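Side-chain contacts in SusD-like protein BACOVA_02651 (Bacteroides ovatus, PDB 5E75), which binds polysaccharide at the cell surface and probably captures xyloglucan before its transport into the periplasm for degradation: residues N388-R393 and R412-M417; S216-N221 and L358-V363; D406-R411 and P433-N438; T228-L233 and N301-T306. All blocks are in the same frame, centred on the assembly; numbering follows the deposited sequence.

Interaction 1: N388-R393 and R412-M417; sequences NRVRER and RVEFGM
Glu414, near the end of helix 404-415, reaches across to Val390 and Arg393 on helix 382-393 and carries the whole contact. Its side chain can be followed outward from CB, which points at the other helix. CG stands anti to the backbone N (chi1 -176°), with one flank over a face of the neighbouring Phe415 ring and 4.2 Å from Val390 CG1. A bend at chi2 then turns the carboxylate so that its two oxygens take different partners. OE1 lies 3.3 Å from Val390 CG1, a methyl that packs against it without bonding, and accepts a hydrogen bond from a water 2.8 Å away. Glu414 OE2 receives Arg393 NH2 at 2.9 Å in a salt bridge whose N-H...O angle is a bent 138°. The guanidinium and carboxylate planes are nearly aligned, yet NH2 meets OE2 on the syn side somewhat tilted from the carboxylate plane. The same water accepts from Arg393 NE at 2.8 Å and donates to Val390 O, so it braces the arginine and the helix backbone together. Arginine suits this place because one edge of its guanidinium presents NE to the water and NH2 to the acid, and the bends at chi2 and chi3 bring that edge round; valine is small enough to let the carboxylate close in. Further charges crowd the site: Arg299 and Arg359 bind OE1 and OE2 of Glu414, and Glu243 takes Arg393 NH1. This balance probably keeps Glu414 ionised despite its burial. Such a buried, water-bridged ion-pair network joins neighbouring helices within the helix-rich fold of this SusD-family protein.

Interaction 2: S216-N221 and L358-V363; sequences SDVCEN and LRLADV
Helix 205-221 passes close to the first turn of helix 360-372, the CA atoms of Cys219 and Val363 lying 7.1 Å apart where the backbones are nearest. This is apolar helix-helix packing in the helical part of the SusD-family fold, at the point where strand 355-359 gives way to a helix with Arg359 at its N-cap position. Val218 fills the middle. Its CG1, set anti to the backbone N (chi1 178°), meets Leu360 CD1 at 3.8 Å, and the two side chains lie alongside, pointing opposite ways. Val363 comes across Val218 at about a right angle, bringing CG1 to 3.9 Å from Val218 CB. The branched valines keep their methyls close to the backbone and so suit a narrow gap, whereas the longer leucine spans the extra distance from the helix start. Cys219 adds a compact, polarisable sulfur beside Val363 and also touches Tyr364 and Tyr367 of helix 360-372. On the far flank of helix 205-221, Asn221 ND2 donates an almost straight bond to Asp217 OD1, one turn earlier. Back at the contact, Cys219 SG lies 3.9 Å from Val363 O, an approach without a hydrogen bond, and 4.0 Å from Val363 CG1.

Interaction 3: D406-R411 and P433-N438; sequences DIIRER and PDKMLN
Ile408 of helix 404-415 points its terminal methyl at the notch formed by the ends of two side chains of helix 433-441, those of Met436 and Lys435. It has the most surface buried of the three, and the backbones stay well apart: even the closest CA atoms, those of Ile408 and Met436, are 10.6 Å from each other, so long side chains must bridge the gap. Isoleucine does this with its CG1 arm. Placed anti to the carbonyl carbon (chi1 -67°) and extended through chi2 (167°), that arm carries CD1 outward, and CD1 alone does the touching.

Met436 comes second in buried surface. Its thioether is folded by three successive bends, and SD approaches Ile408 CD1 at 4.3 Å. A flexible, unbranched chain suits a loose apolar contact of this kind, since its bends can bring the sulfur up to the isoleucine methyl. Lys435 contributes the fatty part of its chain: CE lies 4.1 Å from Ile408 CD1, the two side chains overlapping near their ends as they reach out from facing helices. Only at chi4 (65°) does the lysine turn, and its ammonium group NZ goes to a salt bridge with Asp405. Lysine thus serves at the partly exposed margin, laying its CE methylene against the methyl while its charge finds an acid at the beginning of helix 404-415.

The contact is small, and helix 421-431 completes it: Trp428 touches both Ile408 and Met436. Ile407 and Arg411 of helix 404-415 also pack on helix 360-372, Arg411 touching Trp428 as well.

Interaction 4: T228-L233 and N301-T306; sequences TNYEDL and NATFFT
This is a small, mainly apolar contact between a loop and a helix: the turn at Tyr230 and Glu231, in the connection from helix 205-221 to strand 244-248, rests on residues Ala302 and Thr303 of helix 297-303. The backbones come close, with the CA atoms of Glu231 and Ala302 only 5.5 Å apart, and alanine's single methyl suits so close an approach. That methyl, CB, points at the loop and meets the edge of the Tyr230 ring, near the ring plane, at 3.8 Å from CD2 and equally from CE2. It also lies 4.2 Å from Glu231 CA, so it rests against both the ring edge and the loop backbone.

The tyrosine ring extends past Ala302 because CG is anti to the backbone N (chi1 -177°), and this carries the hydroxyl towards Thr303. There Tyr230 OH and Thr303 OG1 stand 3.9 Å apart, too far for a hydrogen bond, and each has a partner of its own: Tyr230 OH bonds to the backbone O of Glu414 and to Lys332 NZ, and Thr303 OG1 to the backbone O of Arg299. Tyrosine thus combines an apolar edge for packing with a polar end that is satisfied deep in the protein. Of the Glu231 side chain, at the margin, only CB comes near, 4.4 Å from Ala302 CB, and the carboxylate goes to Lys235.

Around the contact, Tyr230 also touches Arg359 of strand 355-359 and Arg393 of helix 382-393, which places the loop where helices 297-303, 382-393 and 404-415 gather beside that strand.

From the N terminus, helix 205-221 opens interaction 2, whose loop closes only at 358-363 after 136 intervening residues. Interaction 4 falls wholly within that span, joining 228-233 to 301-306 across 67 residues. Beyond it, interactions 1 and 3 close short loops of 18 and 21 residues that cross, since 406-411 lies between 388-393 and 412-417, while 433-438 follows both; helix 404-415 serves the two. Spatially the contacts interlock: an Asp362-Arg411 salt bridge ties interaction 2 to interaction 3, and polar bonds to Glu414 tie interactions 2 and 4 to interaction 1. Helix 404-415 thereby joins helices 360-372, 382-393 and 433-441, and through Glu414 the loop at 228-233.

Interaction 1: N388-R393 and R412-M417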
# COMPACT_ATOMS: atom_id res chain seq x y z
N ASN A 388 -16.53 11.66 -5.25
CA ASN A 388 -17.24 11.38 -6.48
C ASN A 388 -16.39 11.48 -7.74
O ASN A 388 -16.73 10.87 -8.76
CB ASN A 388 -18.53 12.21 -6.57
CG ASN A 388 -19.66 11.59 -5.77
OD1 ASN A 388 -19.76 10.37 -5.67
ND2 ASN A 388 -20.51 12.43 -5.20
N ARG A 389 -15.25 12.18 -7.67
CA ARG A 389 -14.30 12.17 -8.77
C ARG A 389 -13.70 10.77 -8.92
O ARG A 389 -13.44 10.32 -10.04
CB ARG A 389 -13.18 13.19 -8.56
CG ARG A 389 -13.58 14.65 -8.84
CD ARG A 389 -13.73 14.91 -10.34
NE ARG A 389 -12.46 14.68 -11.02
CZ ARG A 389 -12.22 13.75 -11.93
NH1 ARG A 389 -13.18 12.96 -12.40
NH2 ARG A 389 -10.99 13.63 -12.42
N VAL A 390 -13.47 10.08 -7.80
CA VAL A 390 -12.94 8.72 -7.85
C VAL A 390 -13.98 7.78 -8.50
O VAL A 390 -13.65 6.94 -9.35
CB VAL A 390 -12.51 8.23 -6.46
CG1 VAL A 390 -12.02 6.79 -6.52
CG2 VAL A 390 -11.41 9.13 -5.89
N ARG A 391 -15.24 7.93 -8.11
CA ARG A 391 -16.34 7.18 -8.72
C ARG A 391 -16.42 7.46 -10.22
O ARG A 391 -16.56 6.54 -11.05
CB ARG A 391 -17.68 7.59 -8.09
CG ARG A 391 -17.79 7.43 -6.57
CD ARG A 391 -18.08 6.01 -6.15
NE ARG A 391 -19.39 5.53 -6.63
CZ ARG A 391 -19.87 4.33 -6.36
NH1 ARG A 391 -19.20 3.50 -5.57
NH2 ARG A 391 -21.05 3.95 -6.84
N GLU A 392 -16.40 8.74 -10.57
CA GLU A 392 -16.51 9.18 -11.96
C GLU A 392 -15.38 8.61 -12.81
O GLU A 392 -15.59 8.17 -13.94
CB GLU A 392 -16.50 10.71 -12.01
CG GLU A 392 -16.69 11.33 -13.37
CD GLU A 392 -16.87 12.82 -13.25
OE1 GLU A 392 -16.03 13.46 -12.58
OE2 GLU A 392 -17.89 13.34 -13.77
N ARG A 393 -14.15 8.62 -12.28
CA ARG A 393 -13.03 8.09 -13.04
C ARG A 393 -13.19 6.59 -13.32
O ARG A 393 -12.80 6.10 -14.38
CB ARG A 393 -11.71 8.38 -12.31
CG ARG A 393 -10.46 8.10 -13.14
CD ARG A 393 -9.89 6.67 -12.93
NE ARG A 393 -9.36 6.50 -11.58
CZ ARG A 393 -8.17 6.94 -11.19
NH1 ARG A 393 -7.36 7.55 -12.04
NH2 ARG A 393 -7.78 6.78 -9.93
N ARG A 412 -11.21 -0.01 -0.65
CA ARG A 412 -10.82 -1.37 -1.00
C ARG A 412 -10.73 -1.56 -2.50
O ARG A 412 -9.75 -2.13 -3.00
CB ARG A 412 -11.76 -2.41 -0.37
CG ARG A 412 -11.61 -2.54 1.13
CD ARG A 412 -12.42 -3.68 1.73
NE ARG A 412 -11.90 -4.97 1.27
CZ ARG A 412 -12.53 -6.14 1.41
NH1 ARG A 412 -13.72 -6.24 1.99
NH2 ARG A 412 -11.95 -7.24 0.92
N VAL A 413 -11.75 -1.10 -3.24
CA VAL A 413 -11.76 -1.29 -4.68
C VAL A 413 -10.81 -0.35 -5.42
O VAL A 413 -10.28 -0.72 -6.46
CB VAL A 413 -13.20 -1.23 -5.31
CG1 VAL A 413 -14.11 -2.32 -4.76
CG2 VAL A 413 -13.85 0.09 -5.11
N GLU A 414 -10.59 0.85 -4.91
CA GLU A 414 -9.63 1.74 -5.54
C GLU A 414 -8.21 1.21 -5.39
O GLU A 414 -7.41 1.34 -6.33
CB GLU A 414 -9.76 3.15 -4.96
CG GLU A 414 -8.86 4.19 -5.62
CD GLU A 414 -9.16 4.44 -7.08
OE1 GLU A 414 -10.29 4.16 -7.55
OE2 GLU A 414 -8.25 4.97 -7.77
N PHE A 415 -7.91 0.59 -4.26
CA PHE A 415 -6.51 0.26 -3.91
C PHE A 415 -6.20 -1.23 -3.81
O PHE A 415 -5.16 -1.62 -3.29
CB PHE A 415 -6.05 1.01 -2.64
CG PHE A 415 -6.14 2.48 -2.79
CD1 PHE A 415 -5.29 3.13 -3.66
CD2 PHE A 415 -7.09 3.21 -2.11
CE1 PHE A 415 -5.41 4.49 -3.86
CE2 PHE A 415 -7.19 4.56 -2.28
CZ PHE A 415 -6.36 5.20 -3.15
N GLY A 416 -7.09 -2.07 -4.33
CA GLY A 416 -6.84 -3.51 -4.32
C GLY A 416 -5.52 -3.87 -4.96
O GLY A 416 -5.16 -3.34 -6.02
N MET A 417 -4.77 -4.76 -4.30
CA MET A 417 -3.47 -5.23 -4.80
C MET A 417 -2.44 -4.11 -4.94
O MET A 417 -1.49 -4.23 -5.70
CB MET A 417 -3.62 -6.04 -6.11
CG MET A 417 -4.45 -7.32 -5.96
SD MET A 417 -3.98 -8.36 -4.56
CE MET A 417 -2.20 -8.49 -4.81
O HOH W 1 -11.23 5.47 -9.80

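Interaction 2: S216-N221 and L358-V363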
# COMPACT_ATOMS: atom_id res chain seq x y z
N SER A 216 -7.30 19.19 1.37
CA SER A 216 -7.98 20.13 0.48
C SER A 216 -6.97 20.93 -0.33
O SER A 216 -7.18 21.20 -1.50
CB SER A 216 -8.92 21.06 1.24
OG SER A 216 -8.22 21.90 2.12
N ASP A 217 -5.85 21.29 0.30
CA ASP A 217 -4.80 22.03 -0.40
C ASP A 217 -4.32 21.21 -1.62
O ASP A 217 -4.25 21.70 -2.74
CB ASP A 217 -3.67 22.35 0.58
CG ASP A 217 -2.63 23.29 0.03
OD1 ASP A 217 -2.89 24.01 -0.95
OD2 ASP A 217 -1.52 23.31 0.61
N VAL A 218 -4.02 19.93 -1.40
CA VAL A 218 -3.60 19.07 -2.50
C VAL A 218 -4.69 18.95 -3.57
O VAL A 218 -4.43 19.12 -4.77
CB VAL A 218 -3.20 17.68 -2.00
CG1 VAL A 218 -2.80 16.77 -3.15
CG2 VAL A 218 -2.04 17.77 -0.99
N CYS A 219 -5.90 18.63 -3.15
CA CYS A 219 -6.98 18.41 -4.09
C CYS A 219 -7.31 19.64 -4.91
O CYS A 219 -7.49 19.56 -6.13
CB CYS A 219 -8.24 17.95 -3.33
SG CYS A 219 -8.09 16.32 -2.55
N GLU A 220 -7.42 20.78 -4.24
CA GLU A 220 -7.84 22.02 -4.90
C GLU A 220 -6.74 22.78 -5.61
O GLU A 220 -7.01 23.42 -6.63
CB GLU A 220 -8.49 22.97 -3.90
CG GLU A 220 -9.69 22.41 -3.13
CD GLU A 220 -10.99 22.32 -3.92
OE1 GLU A 220 -11.00 22.47 -5.16
OE2 GLU A 220 -12.02 22.08 -3.24
N ASN A 221 -5.50 22.73 -5.11
CA ASN A 221 -4.46 23.68 -5.52
C ASN A 221 -3.25 23.08 -6.23
O ASN A 221 -2.44 23.82 -6.78
CB ASN A 221 -3.96 24.48 -4.30
CG ASN A 221 -5.06 25.28 -3.64
OD1 ASN A 221 -5.93 25.84 -4.31
ND2 ASN A 221 -5.04 25.32 -2.32
N LEU A 358 1.85 6.66 -2.59
CA LEU A 358 0.70 7.55 -2.54
C LEU A 358 0.20 7.97 -3.93
O LEU A 358 0.98 8.53 -4.72
CB LEU A 358 1.02 8.81 -1.74
CG LEU A 358 -0.14 9.79 -1.53
CD1 LEU A 358 -1.20 9.18 -0.61
CD2 LEU A 358 0.36 11.12 -0.99
N ARG A 359 -1.07 7.70 -4.22
CA ARG A 359 -1.74 8.23 -5.40
C ARG A 359 -2.68 9.38 -5.03
O ARG A 359 -3.23 9.43 -3.94
CB ARG A 359 -2.56 7.13 -6.10
CG ARG A 359 -1.73 6.13 -6.83
CD ARG A 359 -2.52 5.35 -7.85
NE ARG A 359 -3.39 4.30 -7.33
CZ ARG A 359 -4.72 4.34 -7.34
NH1 ARG A 359 -5.38 5.44 -7.67
NH2 ARG A 359 -5.40 3.26 -6.98
N LEU A 360 -2.92 10.27 -5.99
CA LEU A 360 -3.85 11.38 -5.77
C LEU A 360 -5.24 10.90 -5.36
O LEU A 360 -5.89 11.55 -4.52
CB LEU A 360 -3.90 12.27 -7.02
CG LEU A 360 -4.72 13.55 -6.92
CD1 LEU A 360 -4.12 14.54 -5.93
CD2 LEU A 360 -4.85 14.16 -8.29
N ALA A 361 -5.70 9.77 -5.89
CA ALA A 361 -7.03 9.28 -5.50
C ALA A 361 -7.12 9.01 -4.01
O ALA A 361 -8.19 9.12 -3.43
CB ALA A 361 -7.39 8.05 -6.27
N ASP A 362 -6.02 8.61 -3.39
CA ASP A 362 -5.97 8.39 -1.94
C ASP A 362 -6.25 9.71 -1.21
O ASP A 362 -7.00 9.76 -0.23
CB ASP A 362 -4.58 7.85 -1.59
CG ASP A 362 -4.51 7.16 -0.25
OD1 ASP A 362 -5.29 7.46 0.65
OD2 ASP A 362 -3.63 6.28 -0.12
N VAL A 363 -5.65 10.79 -1.69
CA VAL A 363 -5.86 12.09 -1.07
C VAL A 363 -7.32 12.51 -1.24
O VAL A 363 -7.91 13.07 -0.32
CB VAL A 363 -4.87 13.17 -1.59
CG1 VAL A 363 -5.01 14.44 -0.79
CG2 VAL A 363 -3.44 12.67 -1.52

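Interaction 3: D406-R411 and P433-N438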
# COMPACT_ATOMS: atom_id res chain seq x y z
N ASP A 406 -19.38 3.38 2.99
CA ASP A 406 -19.14 3.68 1.58
C ASP A 406 -17.66 3.95 1.35
O ASP A 406 -17.11 3.54 0.33
CB ASP A 406 -19.94 4.91 1.12
CG ASP A 406 -21.42 4.67 1.11
OD1 ASP A 406 -21.87 3.66 0.52
OD2 ASP A 406 -22.14 5.51 1.69
N ILE A 407 -17.02 4.62 2.30
CA ILE A 407 -15.60 4.94 2.18
C ILE A 407 -14.74 3.68 2.28
O ILE A 407 -13.79 3.51 1.50
CB ILE A 407 -15.17 5.99 3.22
CG1 ILE A 407 -15.90 7.29 2.88
CG2 ILE A 407 -13.66 6.17 3.22
CD1 ILE A 407 -15.72 8.41 3.87
N ILE A 408 -15.08 2.78 3.19
CA ILE A 408 -14.35 1.53 3.33
C ILE A 408 -14.40 0.75 2.02
O ILE A 408 -13.38 0.26 1.53
CB ILE A 408 -14.87 0.67 4.51
CG1 ILE A 408 -14.56 1.37 5.84
CG2 ILE A 408 -14.26 -0.74 4.47
CD1 ILE A 408 -15.31 0.77 7.04
N ARG A 409 -15.59 0.63 1.42
CA ARG A 409 -15.73 -0.14 0.20
C ARG A 409 -14.98 0.53 -0.93
O ARG A 409 -14.30 -0.14 -1.70
CB ARG A 409 -17.21 -0.28 -0.17
CG ARG A 409 -17.49 -1.23 -1.33
CD ARG A 409 -18.98 -1.38 -1.57
NE ARG A 409 -19.23 -2.46 -2.51
CZ ARG A 409 -20.41 -2.97 -2.80
NH1 ARG A 409 -21.51 -2.49 -2.24
NH2 ARG A 409 -20.49 -3.96 -3.66
N GLU A 410 -15.09 1.85 -1.02
CA GLU A 410 -14.48 2.59 -2.10
C GLU A 410 -12.96 2.48 -2.05
O GLU A 410 -12.31 2.30 -3.08
CB GLU A 410 -14.91 4.07 -2.09
CG GLU A 410 -14.72 4.75 -3.45
CD GLU A 410 -15.60 4.15 -4.54
OE1 GLU A 410 -16.68 3.60 -4.21
OE2 GLU A 410 -15.21 4.25 -5.72
N ARG A 411 -12.39 2.57 -0.85
CA ARG A 411 -10.95 2.43 -0.72
C ARG A 411 -10.50 1.02 -1.09
O ARG A 411 -9.49 0.85 -1.79
CB ARG A 411 -10.48 2.81 0.68
CG ARG A 411 -10.57 4.29 0.96
CD ARG A 411 -9.96 4.65 2.31
NE ARG A 411 -8.52 4.50 2.29
CZ ARG A 411 -7.66 5.44 1.90
NH1 ARG A 411 -8.05 6.67 1.60
NH2 ARG A 411 -6.36 5.18 1.88
N PRO A 433 -12.95 -0.34 17.11
CA PRO A 433 -12.49 -1.73 17.17
C PRO A 433 -13.60 -2.77 17.08
O PRO A 433 -13.44 -3.78 16.40
CB PRO A 433 -11.75 -1.82 18.51
CG PRO A 433 -12.17 -0.59 19.27
CD PRO A 433 -12.42 0.44 18.24
N ASP A 434 -14.73 -2.54 17.73
CA ASP A 434 -15.78 -3.53 17.70
C ASP A 434 -16.36 -3.65 16.30
O ASP A 434 -16.57 -4.76 15.81
CB ASP A 434 -16.87 -3.20 18.73
CG ASP A 434 -16.38 -3.33 20.16
OD1 ASP A 434 -15.60 -4.28 20.43
OD2 ASP A 434 -16.74 -2.49 20.99
N LYS A 435 -16.60 -2.53 15.64
CA LYS A 435 -17.07 -2.57 14.26
C LYS A 435 -16.09 -3.35 13.38
O LYS A 435 -16.48 -4.20 12.57
CB LYS A 435 -17.22 -1.16 13.69
CG LYS A 435 -17.57 -1.10 12.20
CD LYS A 435 -17.47 0.32 11.65
CE LYS A 435 -17.87 0.38 10.18
NZ LYS A 435 -19.31 0.03 10.00
N MET A 436 -14.81 -3.03 13.48
CA MET A 436 -13.85 -3.67 12.58
C MET A 436 -13.58 -5.14 12.89
O MET A 436 -13.34 -5.91 11.98
CB MET A 436 -12.55 -2.87 12.52
CG MET A 436 -12.72 -1.47 11.95
SD MET A 436 -13.66 -1.38 10.41
CE MET A 436 -12.67 -2.38 9.31
N LEU A 437 -13.62 -5.55 14.15
CA LEU A 437 -13.49 -6.97 14.44
C LEU A 437 -14.67 -7.73 13.83
O LEU A 437 -14.50 -8.81 13.27
CB LEU A 437 -13.41 -7.21 15.95
CG LEU A 437 -12.10 -6.76 16.60
CD1 LEU A 437 -12.23 -6.88 18.12
CD2 LEU A 437 -10.90 -7.52 16.09
N ASN A 438 -15.87 -7.16 13.91
CA ASN A 438 -17.03 -7.80 13.28
C ASN A 438 -16.84 -7.85 11.77
O ASN A 438 -17.11 -8.87 11.13
CB ASN A 438 -18.30 -7.04 13.64
CG ASN A 438 -19.52 -7.61 12.97
OD1 ASN A 438 -20.00 -7.08 11.96
ND2 ASN A 438 -20.02 -8.71 13.50

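Interaction 4: T228-L233 and N301-T306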
# COMPACT_ATOMS: atom_id res chain seq x y z
N THR A 228 -7.19 9.66 -16.62
CA THR A 228 -8.51 9.42 -17.20
C THR A 228 -8.94 7.96 -17.10
O THR A 228 -10.10 7.65 -16.80
CB THR A 228 -8.53 9.88 -18.67
OG1 THR A 228 -8.24 11.28 -18.73
CG2 THR A 228 -9.87 9.61 -19.31
N ASN A 229 -8.00 7.06 -17.36
CA ASN A 229 -8.29 5.63 -17.35
C ASN A 229 -7.55 4.94 -16.22
O ASN A 229 -6.32 4.96 -16.18
CB ASN A 229 -7.85 5.00 -18.66
CG ASN A 229 -8.49 5.66 -19.86
OD1 ASN A 229 -9.71 5.76 -19.94
ND2 ASN A 229 -7.66 6.11 -20.79
N TYR A 230 -8.30 4.35 -15.30
CA TYR A 230 -7.73 3.65 -14.17
C TYR A 230 -6.66 2.64 -14.61
O TYR A 230 -5.63 2.54 -13.97
CB TYR A 230 -8.85 2.94 -13.43
CG TYR A 230 -8.49 2.20 -12.16
CD1 TYR A 230 -8.41 2.85 -10.95
CD2 TYR A 230 -8.27 0.83 -12.19
CE1 TYR A 230 -8.10 2.16 -9.78
CE2 TYR A 230 -7.97 0.12 -11.03
CZ TYR A 230 -7.90 0.79 -9.82
OH TYR A 230 -7.63 0.08 -8.67
N GLU A 231 -6.91 1.90 -15.69
CA GLU A 231 -5.96 0.88 -16.12
C GLU A 231 -4.59 1.44 -16.45
O GLU A 231 -3.58 0.74 -16.34
CB GLU A 231 -6.51 0.09 -17.34
CG GLU A 231 -6.60 0.91 -18.63
CD GLU A 231 -6.98 0.10 -19.86
OE1 GLU A 231 -8.02 -0.58 -19.80
OE2 GLU A 231 -6.26 0.17 -20.89
N ASP A 232 -4.55 2.71 -16.86
CA ASP A 232 -3.29 3.33 -17.27
C ASP A 232 -2.32 3.51 -16.10
O ASP A 232 -1.12 3.60 -16.32
CB ASP A 232 -3.53 4.67 -17.95
CG ASP A 232 -4.10 4.52 -19.37
OD1 ASP A 232 -4.04 3.43 -19.94
OD2 ASP A 232 -4.58 5.53 -19.91
N LEU A 233 -2.84 3.56 -14.87
CA LEU A 233 -1.99 3.75 -13.70
C LEU A 233 -1.01 2.59 -13.51
O LEU A 233 0.01 2.75 -12.85
CB LEU A 233 -2.86 3.84 -12.44
CG LEU A 233 -3.68 5.11 -12.26
CD1 LEU A 233 -4.76 4.87 -11.21
CD2 LEU A 233 -2.79 6.29 -11.89
N ASN A 301 -11.28 -5.39 -13.50
CA ASN A 301 -10.43 -6.04 -14.51
C ASN A 301 -8.96 -5.64 -14.37
O ASN A 301 -8.06 -6.47 -14.64
CB ASN A 301 -10.89 -5.70 -15.94
CG ASN A 301 -12.13 -6.43 -16.36
OD1 ASN A 301 -12.54 -7.41 -15.74
ND2 ASN A 301 -12.74 -5.96 -17.45
N ALA A 302 -8.71 -4.39 -13.99
CA ALA A 302 -7.33 -3.95 -13.83
C ALA A 302 -6.68 -4.53 -12.58
O ALA A 302 -5.47 -4.41 -12.40
CB ALA A 302 -7.25 -2.43 -13.80
N THR A 303 -7.47 -5.13 -11.71
CA THR A 303 -6.94 -5.68 -10.46
C THR A 303 -6.81 -7.21 -10.49
O THR A 303 -5.76 -7.75 -10.08
CB THR A 303 -7.77 -5.21 -9.24
OG1 THR A 303 -7.87 -3.78 -9.26
CG2 THR A 303 -7.11 -5.62 -7.96
N PHE A 304 -7.85 -7.90 -10.95
CA PHE A 304 -7.87 -9.36 -11.06
C PHE A 304 -8.39 -9.80 -12.42
O PHE A 304 -9.33 -9.22 -12.94
CB PHE A 304 -8.78 -9.99 -9.99
CG PHE A 304 -8.40 -9.64 -8.59
CD1 PHE A 304 -7.27 -10.21 -8.00
CD2 PHE A 304 -9.14 -8.72 -7.88
CE1 PHE A 304 -6.90 -9.85 -6.71
CE2 PHE A 304 -8.79 -8.36 -6.59
CZ PHE A 304 -7.66 -8.93 -5.99
N PHE A 305 -7.81 -10.87 -12.95
CA PHE A 305 -8.38 -11.58 -14.10
C PHE A 305 -9.62 -12.32 -13.63
O PHE A 305 -9.59 -12.94 -12.58
CB PHE A 305 -7.39 -12.60 -14.65
CG PHE A 305 -6.12 -12.00 -15.23
CD1 PHE A 305 -6.14 -11.39 -16.48
CD2 PHE A 305 -4.90 -12.08 -14.55
CE1 PHE A 305 -4.98 -10.87 -17.03
CE2 PHE A 305 -3.75 -11.55 -15.12
CZ PHE A 305 -3.80 -10.96 -16.36
N THR A 306 -10.72 -12.27 -14.38
CA THR A 306 -11.84 -13.18 -14.16
C THR A 306 -12.31 -13.67 -15.52
O THR A 306 -12.01 -13.07 -16.54
CB THR A 306 -13.02 -12.54 -13.39
OG1 THR A 306 -13.49 -11.38 -14.09
CG2 THR A 306 -12.60 -12.15 -11.95